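Local coordinates for protein 1,3-alpha-isomaltosidase (PDB 5X3I) that hydrolyses the alpha-1,3-glucosidic linkages of a cyclic tetrasaccharide derived from starch, releasing isomaltose inside the cell, at residues N306-Q311 against A316-H321; S444-R449 against Y500-G505; P42-A47 against E163-S168. The protein carries 1 engineered substitution. All coordinates share one frame; numbering follows the deposited sequence.

Interaction 1: N306-Q311 against A316-H321; sequences NEWNTQ and ARMDTH
The indole of Trp-308 carries the aliphatic part of Arg-317 on one of its faces. The main interaction is a CH-pi contact: Arg-317 CG sits 3.5 Å from the centroid of the five-membered ring of Trp-308, only 15° off the ring normal. The same carbon is 3.4 Å from both Trp-308 NE1 and Trp-308 CE2, so it rests over the pyrrole part and not over the benzo ring. CD and NE of Arg-317 follow across the nitrogen-bearing side of the indole. A bend at chi2 (-66°) turns the chain along the ring, and the guanidinium, leaving past the NE1 rim, has its plane 85° from that of the indole; this is not a flat cation-pi stack.

The polar atoms converge without bonding to each other. Trp-308 NE1 and Arg-317 NE lie 3.3 Å apart, but both are donors. Each turns to Asp-607 OD2, the indole by a hydrogen bond and the arginine by a salt bridge, so one carboxylate oxygen holds the two N-H groups side by side.

The arrangement belongs to the family 31 TIM barrel, at the first beta-alpha connection: the loop after strand 302-304 folds back on helix 311-323, the helix it leads into. Thr-310, at the N-cap, closes that turn with its OG1 accepting from Leu-313 N.

Apolar contact completes the seam at the far end of the indole, where Trp-308 CZ3 meets Met-318 CE at 4.1 Å, the methionine chain crossing the tryptophan at about a right angle. With an alanine in place of Trp-308, Arg-317 CG would probably lose the surface it rests on and Asp-607 one of its donors. Met-318 also touches Ala-303 of the barrel strand and Leu-382 of helix 375-384.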
loop_
_atom_site.group_PDB
_atom_site.type_symbol
_atom_site.label_atom_id
_atom_site.label_comp_id
_atom_site.label_asym_id
_atom_site.label_seq_id
_atom_site.Cartn_x
_atom_site.Cartn_y
_atom_site.Cartn_z
ATOM N N ASN A 306 9.796 12.397 -9.786
ATOM C CA ASN A 306 10.238 12.866 -8.486
ATOM C C ASN A 306 11.202 14.026 -8.628
ATOM O O ASN A 306 11.255 14.904 -7.788
ATOM C CB ASN A 306 10.890 11.750 -7.678
ATOM C CG ASN A 306 11.469 12.260 -6.389
ATOM O OD1 ASN A 306 12.628 12.644 -6.338
ATOM N ND2 ASN A 306 10.645 12.334 -5.359
ATOM N N GLU A 307 11.922 14.043 -9.735
ATOM C CA GLU A 307 12.937 15.052 -9.933
ATOM C C GLU A 307 12.383 16.375 -10.478
ATOM O O GLU A 307 13.166 17.276 -10.767
ATOM C CB GLU A 307 14.052 14.514 -10.830
ATOM C CG GLU A 307 14.803 13.391 -10.145
ATOM C CD GLU A 307 16.123 13.063 -10.798
ATOM O OE1 GLU A 307 16.251 13.261 -12.020
ATOM O OE2 GLU A 307 17.031 12.603 -10.079
ATOM N N TRP A 308 11.062 16.534 -10.609
ATOM C CA TRP A 308 10.656 17.863 -11.013
ATOM C C TRP A 308 10.472 18.611 -9.713
ATOM O O TRP A 308 9.375 18.704 -9.170
ATOM C CB TRP A 308 9.325 17.802 -11.777
ATOM C CG TRP A 308 9.266 16.810 -12.915
ATOM C CD1 TRP A 308 10.314 16.336 -13.640
ATOM C CD2 TRP A 308 8.088 16.213 -13.480
ATOM N NE1 TRP A 308 9.872 15.480 -14.611
ATOM C CE2 TRP A 308 8.508 15.388 -14.537
ATOM C CE3 TRP A 308 6.719 16.309 -13.203
ATOM C CZ2 TRP A 308 7.613 14.640 -15.300
ATOM C CZ3 TRP A 308 5.831 15.556 -13.955
ATOM C CH2 TRP A 308 6.281 14.740 -14.996
ATOM N N ASN A 309 11.564 19.251 -9.312
ATOM C CA ASN A 309 11.684 19.865 -7.998
ATOM C C ASN A 309 11.687 21.383 -7.963
ATOM O O ASN A 309 12.044 21.962 -6.941
ATOM C CB ASN A 309 12.879 19.274 -7.234
ATOM C CG ASN A 309 14.196 19.767 -7.723
ATOM O OD1 ASN A 309 14.395 19.964 -8.905
ATOM N ND2 ASN A 309 15.114 19.955 -6.805
ATOM N N THR A 310 11.468 22.014 -9.116
ATOM C CA THR A 310 11.381 23.470 -9.199
ATOM C C THR A 310 10.185 23.916 -10.038
ATOM O O THR A 310 9.683 23.160 -10.860
ATOM C CB THR A 310 12.639 24.100 -9.832
ATOM O OG1 THR A 310 12.695 23.750 -11.218
ATOM C CG2 THR A 310 13.911 23.627 -9.136
ATOM N N GLN A 311 9.768 25.163 -9.848
ATOM C CA GLN A 311 8.741 25.765 -10.687
ATOM C C GLN A 311 9.138 25.672 -12.166
ATOM O O GLN A 311 8.348 25.243 -12.994
ATOM C CB GLN A 311 8.491 27.226 -10.277
ATOM C CG GLN A 311 7.320 27.857 -11.000
ATOM C CD GLN A 311 6.782 29.104 -10.316
ATOM O OE1 GLN A 311 6.982 29.320 -9.116
ATOM N NE2 GLN A 311 6.071 29.926 -11.081
ATOM N N ALA A 316 8.192 23.402 -17.341
ATOM C CA ALA A 316 8.817 22.878 -18.567
ATOM C C ALA A 316 8.211 21.548 -19.011
ATOM O O ALA A 316 7.886 21.376 -20.183
ATOM C CB ALA A 316 10.315 22.719 -18.393
ATOM N N ARG A 317 8.065 20.615 -18.070
ATOM C CA ARG A 317 7.512 19.300 -18.372
ATOM C C ARG A 317 6.055 19.402 -18.857
ATOM O O ARG A 317 5.665 18.713 -19.794
ATOM C CB ARG A 317 7.605 18.374 -17.141
ATOM C CG ARG A 317 9.041 18.048 -16.667
ATOM C CD ARG A 317 9.862 17.209 -17.662
ATOM N NE ARG A 317 11.234 17.044 -17.182
ATOM C CZ ARG A 317 12.228 17.885 -17.446
ATOM N NH1 ARG A 317 12.013 18.946 -18.213
ATOM N NH2 ARG A 317 13.433 17.676 -16.939
ATOM N N MET A 318 5.260 20.258 -18.224
ATOM C CA MET A 318 3.868 20.417 -18.639
ATOM C C MET A 318 3.783 21.154 -19.986
ATOM O O MET A 318 2.927 20.855 -20.798
ATOM C CB MET A 318 3.055 21.152 -17.569
ATOM C CG MET A 318 2.868 20.378 -16.260
ATOM S SD MET A 318 2.090 18.762 -16.466
ATOM C CE MET A 318 3.509 17.683 -16.514
ATOM N N ASP A 319 4.689 22.094 -20.218
ATOM C CA ASP A 319 4.747 22.768 -21.511
ATOM C C ASP A 319 5.039 21.740 -22.602
ATOM O O ASP A 319 4.467 21.799 -23.683
ATOM C CB ASP A 319 5.804 23.883 -21.529
ATOM C CG ASP A 319 5.323 25.162 -20.867
ATOM O OD1 ASP A 319 4.169 25.220 -20.430
ATOM O OD2 ASP A 319 6.108 26.123 -20.789
ATOM N N THR A 320 5.894 20.769 -22.293
ATOM C CA THR A 320 6.223 19.753 -23.283
ATOM C C THR A 320 5.003 18.879 -23.583
ATOM O O THR A 320 4.740 18.580 -24.739
ATOM C CB THR A 320 7.426 18.887 -22.849
ATOM O OG1 THR A 320 8.588 19.717 -22.750
ATOM C CG2 THR A 320 7.696 17.799 -23.878
ATOM N N HIS A 321 4.248 18.503 -22.549
ATOM C CA HIS A 321 2.981 17.799 -22.742
ATOM C C HIS A 321 2.091 18.569 -23.713
ATOM O O HIS A 321 1.532 17.995 -24.645
ATOM C CB HIS A 321 2.234 17.614 -21.415
ATOM C CG HIS A 321 2.370 16.244 -20.819
ATOM N ND1 HIS A 321 1.570 15.186 -21.191
ATOM C CD2 HIS A 321 3.204 15.766 -19.863
ATOM C CE1 HIS A 321 1.910 14.114 -20.496
ATOM N NE2 HIS A 321 2.897 14.440 -19.683
#

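Interaction 2: S444-R449 against Y500-G505; sequences SVQRTR and YARAFG. With SO4 (sulfate ion), chain I.
Two arginines lie flat against each other: the guanidinium groups of Arg-449 and Arg-502 are stacked with centres 3.7 Å apart and planes 17° from parallel. The overlap is offset, for Arg-449 NH2 sits over the middle of the Arg-502 group, 3.3 Å from Arg-502 CZ. A bend at chi3 (-64°) in Arg-449 brings its guanidinium over that of Arg-502. Further back along the chains, Arg-449 NE faces Arg-502 CD and NE. The opposite face of the Arg-449 group lies over the backbone of Val-445 and Gln-446, so this guanidinium is sandwiched between its own helix start and the second arginine.

The N-H groups of the pair find separate acceptors. Arg-502 turns an edge to a sulfate ion, probably from the crystallisation liquor, which lies in its plane: NH1 of Arg-502 donates to sulfate O2 at 3.2 Å, and its NH2 makes a weak bond to O4. Arg-502 NE forms a salt bridge with Asp-506, and Arg-449 NH1 donates to Leu-443 O. The sulfate and Asp-506 would probably help balance the paired positive charge.

In the family 31 TIM barrel the stack joins the N-terminal turn of helix 446-454 to helix 496-510, which through Tyr-500 and Phe-504 covers barrel strands 388-393 and 467-470.

Gln-446 crosses Arg-502 at about a right angle. Its OE1 receives Arg-449 NH2 at 2.9 Å, the donor lying 58° out of the carbonyl plane. A water donates to that oxygen and accepts from Arg-502 NH1, bridging the two helices, while Gln-446 NE2 is held by Asp-450. Nearer the backbones, Arg-449 CD is 3.7 Å from Ala-503 CB. Arg-449 CA and Ala-503 CA are 5.6 Å apart, a closeness consistent with the small alanine side chain.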
loop_
_atom_site.group_PDB
_atom_site.type_symbol
_atom_site.label_atom_id
_atom_site.label_comp_id
_atom_site.label_asym_id
_atom_site.label_seq_id
_atom_site.Cartn_x
_atom_site.Cartn_y
_atom_site.Cartn_z
ATOM N N SER A 444 -5.252 9.091 14.721
ATOM C CA SER A 444 -6.365 8.290 15.213
ATOM C C SER A 444 -7.460 9.130 15.864
ATOM O O SER A 444 -8.560 8.640 16.064
ATOM C CB SER A 444 -5.880 7.236 16.215
ATOM O OG SER A 444 -5.721 7.780 17.511
ATOM N N VAL A 445 -7.162 10.376 16.221
ATOM C CA VAL A 445 -8.180 11.219 16.845
ATOM C C VAL A 445 -8.333 12.582 16.162
ATOM O O VAL A 445 -7.387 13.128 15.593
ATOM C CB VAL A 445 -7.903 11.447 18.345
ATOM C CG1 VAL A 445 -7.977 10.124 19.110
ATOM C CG2 VAL A 445 -6.569 12.111 18.542
ATOM N N GLN A 446 -9.538 13.128 16.255
ATOM C CA GLN A 446 -9.917 14.301 15.493
ATOM C C GLN A 446 -9.048 15.533 15.778
ATOM O O GLN A 446 -8.669 16.232 14.839
ATOM C CB GLN A 446 -11.388 14.636 15.746
ATOM C CG GLN A 446 -11.933 15.695 14.800
ATOM C CD GLN A 446 -11.857 15.280 13.345
ATOM O OE1 GLN A 446 -12.422 14.270 12.944
ATOM N NE2 GLN A 446 -11.155 16.068 12.547
ATOM N N ARG A 447 -8.723 15.791 17.051
ATOM C CA ARG A 447 -7.987 17.004 17.402
ATOM C C ARG A 447 -6.619 17.043 16.723
ATOM O O ARG A 447 -6.158 18.098 16.315
ATOM C CB ARG A 447 -7.833 17.164 18.925
ATOM C CG ARG A 447 -6.962 16.121 19.636
ATOM C CD ARG A 447 -6.870 16.391 21.137
ATOM N NE ARG A 447 -5.983 17.507 21.459
ATOM C CZ ARG A 447 -4.690 17.384 21.730
ATOM N NH1 ARG A 447 -3.966 18.451 22.007
ATOM N NH2 ARG A 447 -4.116 16.194 21.734
ATOM N N THR A 448 -5.968 15.893 16.606
ATOM C CA THR A 448 -4.664 15.860 15.969
ATOM C C THR A 448 -4.775 15.831 14.440
ATOM O O THR A 448 -3.948 16.422 13.763
ATOM C CB THR A 448 -3.843 14.688 16.487
ATOM O OG1 THR A 448 -3.627 14.875 17.886
ATOM C CG2 THR A 448 -2.497 14.614 15.799
ATOM N N ARG A 449 -5.785 15.156 13.898
ATOM C CA ARG A 449 -6.052 15.264 12.471
ATOM C C ARG A 449 -6.234 16.753 12.115
ATOM O O ARG A 449 -5.631 17.223 11.163
ATOM C CB ARG A 449 -7.274 14.437 12.046
ATOM C CG ARG A 449 -7.047 12.904 12.101
ATOM C CD ARG A 449 -8.090 12.115 11.335
ATOM N NE ARG A 449 -9.436 12.241 11.886
ATOM C CZ ARG A 449 -9.957 11.441 12.814
ATOM N NH1 ARG A 449 -9.234 10.440 13.328
ATOM N NH2 ARG A 449 -11.198 11.649 13.241
ATOM N N TYR A 500 -4.883 8.233 8.074
ATOM C CA TYR A 500 -4.031 9.160 7.337
ATOM C C TYR A 500 -4.721 9.663 6.066
ATOM O O TYR A 500 -4.869 10.852 5.883
ATOM C CB TYR A 500 -2.699 8.474 7.016
ATOM C CG TYR A 500 -1.726 9.192 6.108
ATOM C CD1 TYR A 500 -1.539 10.567 6.169
ATOM C CD2 TYR A 500 -0.934 8.466 5.230
ATOM C CE1 TYR A 500 -0.615 11.193 5.347
ATOM C CE2 TYR A 500 -0.024 9.077 4.411
ATOM C CZ TYR A 500 0.148 10.433 4.470
ATOM O OH TYR A 500 1.084 11.005 3.648
ATOM N N ALA A 501 -5.164 8.741 5.225
ATOM C CA ALA A 501 -5.961 9.072 4.056
ATOM C C ALA A 501 -7.191 9.914 4.408
ATOM O O ALA A 501 -7.454 10.953 3.787
ATOM C CB ALA A 501 -6.387 7.799 3.341
ATOM N N ARG A 502 -7.938 9.444 5.394
ATOM C CA ARG A 502 -9.149 10.099 5.861
ATOM C C ARG A 502 -8.866 11.540 6.302
ATOM O O ARG A 502 -9.648 12.444 6.018
ATOM C CB ARG A 502 -9.768 9.289 7.013
ATOM C CG ARG A 502 -11.031 9.871 7.634
ATOM C CD ARG A 502 -10.727 10.633 8.919
ATOM N NE ARG A 502 -11.930 11.179 9.530
ATOM C CZ ARG A 502 -12.667 10.557 10.442
ATOM N NH1 ARG A 502 -13.748 11.153 10.932
ATOM N NH2 ARG A 502 -12.333 9.349 10.870
ATOM N N ALA A 503 -7.755 11.741 7.005
ATOM C CA ALA A 503 -7.411 13.069 7.500
ATOM C C ALA A 503 -7.268 14.064 6.345
ATOM O O ALA A 503 -7.785 15.159 6.411
ATOM C CB ALA A 503 -6.148 13.029 8.317
ATOM N N PHE A 504 -6.570 13.681 5.285
ATOM C CA PHE A 504 -6.399 14.625 4.190
ATOM C C PHE A 504 -7.635 14.683 3.284
ATOM O O PHE A 504 -7.935 15.741 2.714
ATOM C CB PHE A 504 -5.108 14.316 3.436
ATOM C CG PHE A 504 -3.892 14.815 4.179
ATOM C CD1 PHE A 504 -3.437 16.113 3.999
ATOM C CD2 PHE A 504 -3.268 14.023 5.132
ATOM C CE1 PHE A 504 -2.358 16.604 4.726
ATOM C CE2 PHE A 504 -2.190 14.520 5.858
ATOM C CZ PHE A 504 -1.733 15.804 5.642
ATOM N N GLY A 505 -8.389 13.591 3.216
ATOM C CA GLY A 505 -9.704 13.629 2.596
ATOM C C GLY A 505 -10.566 14.709 3.241
ATOM O O GLY A 505 -11.173 15.534 2.551
HETATM S S SO4 I . -15.155 8.475 13.194
HETATM O O1 SO4 I . -15.671 8.538 11.832
HETATM O O2 SO4 I . -14.799 9.813 13.655
HETATM O O3 SO4 I . -16.166 7.902 14.076
HETATM O O4 SO4 I . -13.978 7.622 13.208
HETATM O O HOH W 1 -14.285 14.058 10.278
#

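Interaction 3: P42-A47 against E163-S168; sequences PVLPLA and EWLVSS
The backbones stay well apart, the nearest CA atoms being those of Leu-46 and Leu-165 at 9.0 Å, and an irregular stretch, 42-47, faces strand 159-167 through side chains. Three leucines bridge the gap. Leu-165 points from the strand toward the loop with CG anti to its own nitrogen (chi1 -177°), which carries both methyls forward to separate partners. Its CD2 meets Leu-44 CD2 at 3.7 Å, the two side chains reaching for each other tip to tip. The second methyl, Leu-165 CD1, touches Leu-46 CD2 at 3.6 Å, and here the side chains cross at about a right angle. The fork of Leu-165 is thus divided between two leucines that lie two positions apart in the loop, and all the contacts are apolar. Ala-142 lies beside both Leu-44 and Leu-165, while Pro-45 and Ala-47 make backbone hydrogen bonds with Ala-142; Trp-144 and Arg-173, on the neighbouring strands, touch Leu-165. The cluster is a small apolar interface between domains, set where the N-terminal domain of this isomaltosidase meets the antiparallel sheet of the galactose mutarotase-like domain that precedes the barrel in family 31 enzymes.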
loop_
_atom_site.group_PDB
_atom_site.type_symbol
_atom_site.label_atom_id
_atom_site.label_comp_id
_atom_site.label_asym_id
_atom_site.label_seq_id
_atom_site.Cartn_x
_atom_site.Cartn_y
_atom_site.Cartn_z
ATOM N N PRO A 42 12.145 -17.292 18.498
ATOM C CA PRO A 42 10.989 -16.415 18.320
ATOM C C PRO A 42 10.687 -15.677 19.602
ATOM O O PRO A 42 11.180 -16.063 20.659
ATOM C CB PRO A 42 9.863 -17.382 17.963
ATOM C CG PRO A 42 10.259 -18.651 18.607
ATOM C CD PRO A 42 11.750 -18.709 18.495
ATOM N N VAL A 43 9.902 -14.615 19.502
ATOM C CA VAL A 43 9.516 -13.856 20.668
ATOM C C VAL A 43 8.629 -14.711 21.565
ATOM O O VAL A 43 8.760 -14.674 22.780
ATOM C CB VAL A 43 8.789 -12.564 20.277
ATOM C CG1 VAL A 43 8.412 -11.779 21.508
ATOM C CG2 VAL A 43 9.667 -11.728 19.358
ATOM N N LEU A 44 7.743 -15.491 20.953
ATOM C CA LEU A 44 6.860 -16.394 21.685
ATOM C C LEU A 44 7.078 -17.844 21.242
ATOM O O LEU A 44 6.397 -18.337 20.354
ATOM C CB LEU A 44 5.396 -15.997 21.485
ATOM C CG LEU A 44 4.337 -16.828 22.213
ATOM C CD1 LEU A 44 4.513 -16.718 23.704
ATOM C CD2 LEU A 44 2.936 -16.384 21.807
ATOM N N PRO A 45 8.039 -18.532 21.865
ATOM C CA PRO A 45 8.350 -19.911 21.472
ATOM C C PRO A 45 7.272 -20.880 21.916
ATOM O O PRO A 45 6.641 -20.651 22.944
ATOM C CB PRO A 45 9.666 -20.203 22.201
ATOM C CG PRO A 45 10.117 -18.893 22.762
ATOM C CD PRO A 45 8.897 -18.075 22.963
ATOM N N LEU A 46 7.050 -21.936 21.146
ATOM C CA LEU A 46 6.193 -23.020 21.604
ATOM C C LEU A 46 6.927 -23.799 22.685
ATOM O O LEU A 46 8.154 -23.866 22.675
ATOM C CB LEU A 46 5.805 -23.946 20.453
ATOM C CG LEU A 46 5.002 -23.312 19.316
ATOM C CD1 LEU A 46 4.618 -24.352 18.281
ATOM C CD2 LEU A 46 3.770 -22.633 19.865
ATOM N N ALA A 47 6.184 -24.366 23.626
ATOM C CA ALA A 47 6.778 -25.287 24.587
ATOM C C ALA A 47 7.473 -26.405 23.829
ATOM O O ALA A 47 6.887 -27.016 22.942
ATOM C CB ALA A 47 5.721 -25.846 25.528
ATOM N N GLU A 163 -8.780 -23.598 17.654
ATOM C CA GLU A 163 -7.773 -23.746 18.692
ATOM C C GLU A 163 -7.174 -22.408 19.112
ATOM O O GLU A 163 -7.281 -21.407 18.398
ATOM C CB GLU A 163 -6.672 -24.699 18.235
ATOM C CG GLU A 163 -6.089 -24.393 16.873
ATOM C CD GLU A 163 -5.037 -25.402 16.466
ATOM O OE1 GLU A 163 -4.682 -26.244 17.314
ATOM O OE2 GLU A 163 -4.567 -25.357 15.305
ATOM N N TRP A 164 -6.545 -22.413 20.280
ATOM C CA TRP A 164 -6.029 -21.214 20.911
ATOM C C TRP A 164 -4.578 -21.391 21.314
ATOM O O TRP A 164 -4.194 -22.444 21.821
ATOM C CB TRP A 164 -6.870 -20.868 22.131
ATOM C CG TRP A 164 -8.309 -20.850 21.813
ATOM C CD1 TRP A 164 -9.196 -21.871 21.963
ATOM C CD2 TRP A 164 -9.041 -19.760 21.245
ATOM N NE1 TRP A 164 -10.440 -21.483 21.540
ATOM C CE2 TRP A 164 -10.372 -20.188 21.094
ATOM C CE3 TRP A 164 -8.701 -18.462 20.861
ATOM C CZ2 TRP A 164 -11.364 -19.366 20.569
ATOM C CZ3 TRP A 164 -9.693 -17.642 20.344
ATOM C CH2 TRP A 164 -11.006 -18.099 20.202
ATOM N N LEU A 165 -3.773 -20.363 21.079
ATOM C CA LEU A 165 -2.383 -20.374 21.501
ATOM C C LEU A 165 -2.294 -19.711 22.859
ATOM O O LEU A 165 -2.526 -18.509 22.989
ATOM C CB LEU A 165 -1.492 -19.656 20.493
ATOM C CG LEU A 165 0.008 -19.655 20.802
ATOM C CD1 LEU A 165 0.592 -21.071 20.704
ATOM C CD2 LEU A 165 0.756 -18.704 19.882
ATOM N N VAL A 166 -1.963 -20.505 23.875
ATOM C CA VAL A 166 -2.041 -20.038 25.249
ATOM C C VAL A 166 -0.725 -20.217 25.991
ATOM O O VAL A 166 0.058 -21.101 25.682
ATOM C CB VAL A 166 -3.160 -20.762 26.020
ATOM C CG1 VAL A 166 -4.467 -20.647 25.272
ATOM C CG2 VAL A 166 -2.811 -22.230 26.227
ATOM N N SER A 167 -0.487 -19.345 26.957
ATOM C CA SER A 167 0.634 -19.484 27.870
ATOM C C SER A 167 0.186 -18.997 29.238
ATOM O O SER A 167 -0.982 -18.659 29.429
ATOM C CB SER A 167 1.846 -18.685 27.391
ATOM O OG SER A 167 1.715 -17.317 27.733
ATOM N N SER A 168 1.117 -18.939 30.184
ATOM C CA SER A 168 0.809 -18.427 31.513
ATOM C C SER A 168 0.422 -16.954 31.451
ATOM O O SER A 168 -0.197 -16.434 32.371
ATOM C CB SER A 168 1.998 -18.615 32.455
ATOM O OG SER A 168 3.081 -17.781 32.088
#

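In the fold
From the N terminus, interaction 3 comes first: its segments are 116 residues apart in sequence, closing a long excursion that runs mostly through the N-terminal domain by bringing loop 42-47 onto strand 159-167 of the mutarotase-like domain. The chain then enters the TIM barrel, where interaction 1 sets the loop after strand 302-304 against the helix it leads into, with only four helical residues between its segments. Interaction 2 follows, joining helices 446-454 and 496-510, with barrel strand 467-470 in the chain between them. The three stand in series, with none nested or crossed. Interactions 1 and 2 share the barrel domain, their centres about 31 Å apart; interaction 3 lies about 55 Å from interaction 1, centre to centre, across the middle of the molecule.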